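Local atomic coordinates of acyl-CoA dehydrogenase domain protein Tcur3483 (Thermomonospora curvata, PDB entry 6WY9), a protein that binds FAD and probably oxidises CH-CH groups of its substrates, like other acyl-CoA dehydrogenases. Residues 30-35 / 90-95. Numbering follows the deposited sequence.
Sequences SELRAE and ISEQYV
L32 reaches across to E92 and V95, one turn apart on the facing helix. With its CG anti to the backbone N (chi1 175°), it carries CD2 to 3.9 Å from E92 CB and 4.0 Å from V95 CB. A branched apolar chain suits this buried place: one methyl touches valine and the aliphatic root of the glutamate, while the carboxylate of E92 turns back to the residues just before its helix, to a hydrogen bond with S89 OG and a salt bridge with R88. R33 lays its long chain against V95, its CB and CG both 4.0 Å from V95 CG1; the bend at chi3 (-94°) brings the guanidinium over this methyl, which lies 3.9 Å from the plane, over its centre. Arginine fits a partly exposed border, offering methylenes and a flat face to valine while NH1 forms salt bridges with D98 and E99. V95, buried and compact, thus fits between L32 and R33. No hydrogen bond links segments 30-35 and 90-95, whose axes come within 9.9 Å at 27°. Helices 26-41 and 90-103 pack in the N-terminal helical domain, with W74 and Y77 beside L32, Y94 touching helix 263-286, and I90 and S91 touching helix 292-321.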
ATOM      1  N   SER A  30      11.365 -34.334   9.695  1.00 52.80           N
ATOM      2  CA  SER A  30      11.238 -34.249  11.155  1.00 53.81           C
ATOM      3  C   SER A  30      12.467 -34.795  11.874  1.00 48.78           C
ATOM      4  O   SER A  30      12.975 -34.172  12.804  1.00 47.86           O
ATOM      5  CB  SER A  30      10.017 -35.032  11.615  1.00 57.66           C
ATOM      6  OG  SER A  30       8.874 -34.248  11.397  1.00 62.51           O
ATOM      7  N   GLU A  31      12.914 -35.994  11.509  1.00 48.01           N
ATOM      8  CA  GLU A  31      14.073 -36.558  12.198  1.00 46.03           C
ATOM      9  C   GLU A  31      15.313 -35.721  11.914  1.00 46.80           C
ATOM     10  O   GLU A  31      16.171 -35.533  12.787  1.00 44.19           O
ATOM     11  CB  GLU A  31      14.331 -38.013  11.780  1.00 45.42           C
ATOM     12  CG  GLU A  31      13.314 -39.050  12.221  1.00 44.75           C
ATOM     13  CD  GLU A  31      13.298 -39.250  13.740  1.00 45.45           C
ATOM     14  OE1 GLU A  31      14.241 -38.758  14.410  1.00 45.19           O
ATOM     15  OE2 GLU A  31      12.351 -39.884  14.237  1.00 46.00           O
ATOM     16  N   LEU A  32      15.455 -35.257  10.675  1.00 47.21           N
ATOM     17  CA  LEU A  32      16.576 -34.383  10.354  1.00 48.59           C
ATOM     18  C   LEU A  32      16.533 -33.126  11.207  1.00 49.48           C
ATOM     19  O   LEU A  32      17.546 -32.697  11.778  1.00 50.44           O
ATOM     20  CB  LEU A  32      16.539 -34.018   8.871  1.00 50.80           C
ATOM     21  CG  LEU A  32      17.582 -33.009   8.417  1.00 52.00           C
ATOM     22  CD1 LEU A  32      18.987 -33.580   8.647  1.00 51.89           C
ATOM     23  CD2 LEU A  32      17.320 -32.769   6.941  1.00 54.39           C
ATOM     24  N   ARG A  33      15.344 -32.543  11.330  1.00 48.77           N
ATOM     25  CA  ARG A  33      15.169 -31.375  12.175  1.00 51.28           C
ATOM     26  C   ARG A  33      15.660 -31.655  13.594  1.00 51.19           C
ATOM     27  O   ARG A  33      16.404 -30.861  14.174  1.00 52.72           O
ATOM     28  CB  ARG A  33      13.683 -30.958  12.156  1.00 54.06           C
ATOM     29  CG  ARG A  33      13.443 -29.464  12.181  1.00 56.36           C
ATOM     30  CD  ARG A  33      11.972 -29.015  12.029  1.00 57.72           C
ATOM     31  NE  ARG A  33      11.652 -28.735  10.630  1.00 59.81           N
ATOM     32  CZ  ARG A  33      12.082 -27.661   9.954  1.00 64.07           C
ATOM     33  NH1 ARG A  33      12.868 -26.749  10.533  1.00 65.36           N
ATOM     34  NH2 ARG A  33      11.736 -27.491   8.684  1.00 65.36           N
ATOM     35  N   ALA A  34      15.251 -32.794  14.179  1.00 48.58           N
ATOM     36  CA  ALA A  34      15.557 -33.070  15.586  1.00 46.90           C
ATOM     37  C   ALA A  34      17.045 -33.353  15.802  1.00 48.13           C
ATOM     38  O   ALA A  34      17.615 -32.986  16.847  1.00 47.39           O
ATOM     39  CB  ALA A  34      14.710 -34.253  16.088  1.00 44.42           C
ATOM     40  N   GLU A  35      17.668 -34.047  14.839  1.00 46.91           N
ATOM     41  CA  GLU A  35      19.105 -34.248  14.840  1.00 50.57           C
ATOM     42  C   GLU A  35      19.851 -32.913  14.817  1.00 50.85           C
ATOM     43  O   GLU A  35      20.825 -32.723  15.551  1.00 50.95           O
ATOM     44  CB  GLU A  35      19.508 -35.100  13.628  1.00 53.15           C
ATOM     45  CG  GLU A  35      21.004 -35.144  13.408  1.00 58.60           C
ATOM     46  CD  GLU A  35      21.422 -35.984  12.196  1.00 63.36           C
ATOM     47  OE1 GLU A  35      22.629 -36.215  12.024  1.00 66.11           O
ATOM     48  OE2 GLU A  35      20.553 -36.418  11.420  1.00 64.73           O
ATOM     49  N   ILE A  90      16.248 -30.756  -1.916  1.00 75.02           N
ATOM     50  CA  ILE A  90      15.966 -29.360  -1.591  1.00 75.03           C
ATOM     51  C   ILE A  90      15.222 -29.252  -0.270  1.00 75.56           C
ATOM     52  O   ILE A  90      15.494 -28.359   0.544  1.00 74.69           O
ATOM     53  CB  ILE A  90      15.161 -28.710  -2.726  1.00 75.08           C
ATOM     54  CG1 ILE A  90      15.997 -28.669  -3.990  1.00 76.94           C
ATOM     55  CG2 ILE A  90      14.747 -27.319  -2.323  1.00 73.32           C
ATOM     56  CD1 ILE A  90      15.254 -28.106  -5.172  1.00 80.48           C
ATOM     57  N   SER A  91      14.227 -30.117  -0.072  1.00 76.83           N
ATOM     58  CA  SER A  91      13.538 -30.196   1.208  1.00 76.77           C
ATOM     59  C   SER A  91      14.525 -30.333   2.362  1.00 71.61           C
ATOM     60  O   SER A  91      14.477 -29.565   3.327  1.00 69.74           O
ATOM     61  CB  SER A  91      12.559 -31.370   1.171  1.00 80.57           C
ATOM     62  OG  SER A  91      11.705 -31.220   0.043  1.00 85.66           O
ATOM     63  N   GLU A  92      15.442 -31.305   2.272  1.00 70.40           N
ATOM     64  CA  GLU A  92      16.435 -31.484   3.332  1.00 67.94           C
ATOM     65  C   GLU A  92      17.353 -30.264   3.450  1.00 63.50           C
ATOM     66  O   GLU A  92      17.687 -29.827   4.564  1.00 59.24           O
ATOM     67  CB  GLU A  92      17.259 -32.752   3.079  1.00 72.10           C
ATOM     68  CG  GLU A  92      16.468 -34.070   3.096  1.00 76.26           C
ATOM     69  CD  GLU A  92      17.280 -35.264   2.572  1.00 81.98           C
ATOM     70  OE1 GLU A  92      17.457 -35.401   1.341  1.00 86.15           O
ATOM     71  OE2 GLU A  92      17.752 -36.075   3.391  1.00 83.27           O
ATOM     72  N   GLN A  93      17.780 -29.705   2.310  1.00 63.27           N
ATOM     73  CA  GLN A  93      18.623 -28.518   2.343  1.00 62.91           C
ATOM     74  C   GLN A  93      17.946 -27.383   3.097  1.00 61.74           C
ATOM     75  O   GLN A  93      18.598 -26.644   3.851  1.00 59.61           O
ATOM     76  CB  GLN A  93      18.989 -28.083   0.909  1.00 66.43           C
ATOM     77  CG  GLN A  93      19.649 -29.181   0.085  1.00 69.27           C
ATOM     78  CD  GLN A  93      20.076 -28.733  -1.312  1.00 74.12           C
ATOM     79  OE1 GLN A  93      20.746 -29.479  -2.031  1.00 77.74           O
ATOM     80  NE2 GLN A  93      19.697 -27.515  -1.699  1.00 74.10           N
ATOM     81  N   TYR A  94      16.636 -27.212   2.905  1.00 63.75           N
ATOM     82  CA  TYR A  94      15.970 -26.092   3.569  1.00 66.35           C
ATOM     83  C   TYR A  94      15.850 -26.336   5.063  1.00 62.98           C
ATOM     84  O   TYR A  94      15.966 -25.391   5.861  1.00 62.78           O
ATOM     85  CB  TYR A  94      14.591 -25.833   2.956  1.00 71.48           C
ATOM     86  CG  TYR A  94      14.661 -24.837   1.827  1.00 77.01           C
ATOM     87  CD1 TYR A  94      15.640 -23.847   1.824  1.00 79.18           C
ATOM     88  CD2 TYR A  94      13.784 -24.902   0.747  1.00 79.63           C
ATOM     89  CE1 TYR A  94      15.744 -22.926   0.774  1.00 82.14           C
ATOM     90  CE2 TYR A  94      13.872 -23.984  -0.306  1.00 82.58           C
ATOM     91  CZ  TYR A  94      14.856 -23.005  -0.283  1.00 83.79           C
ATOM     92  OH  TYR A  94      14.950 -22.083  -1.297  1.00 87.16           O
ATOM     93  N   VAL A  95      15.623 -27.593   5.463  1.00 60.14           N
ATOM     94  CA  VAL A  95      15.606 -27.895   6.896  1.00 57.23           C
ATOM     95  C   VAL A  95      16.935 -27.492   7.514  1.00 54.88           C
ATOM     96  O   VAL A  95      16.977 -26.833   8.556  1.00 54.59           O
ATOM     97  CB  VAL A  95      15.293 -29.380   7.158  1.00 56.82           C
ATOM     98  CG1 VAL A  95      15.237 -29.634   8.666  1.00 54.54           C
ATOM     99  CG2 VAL A  95      13.968 -29.812   6.517  1.00 58.18           C
TER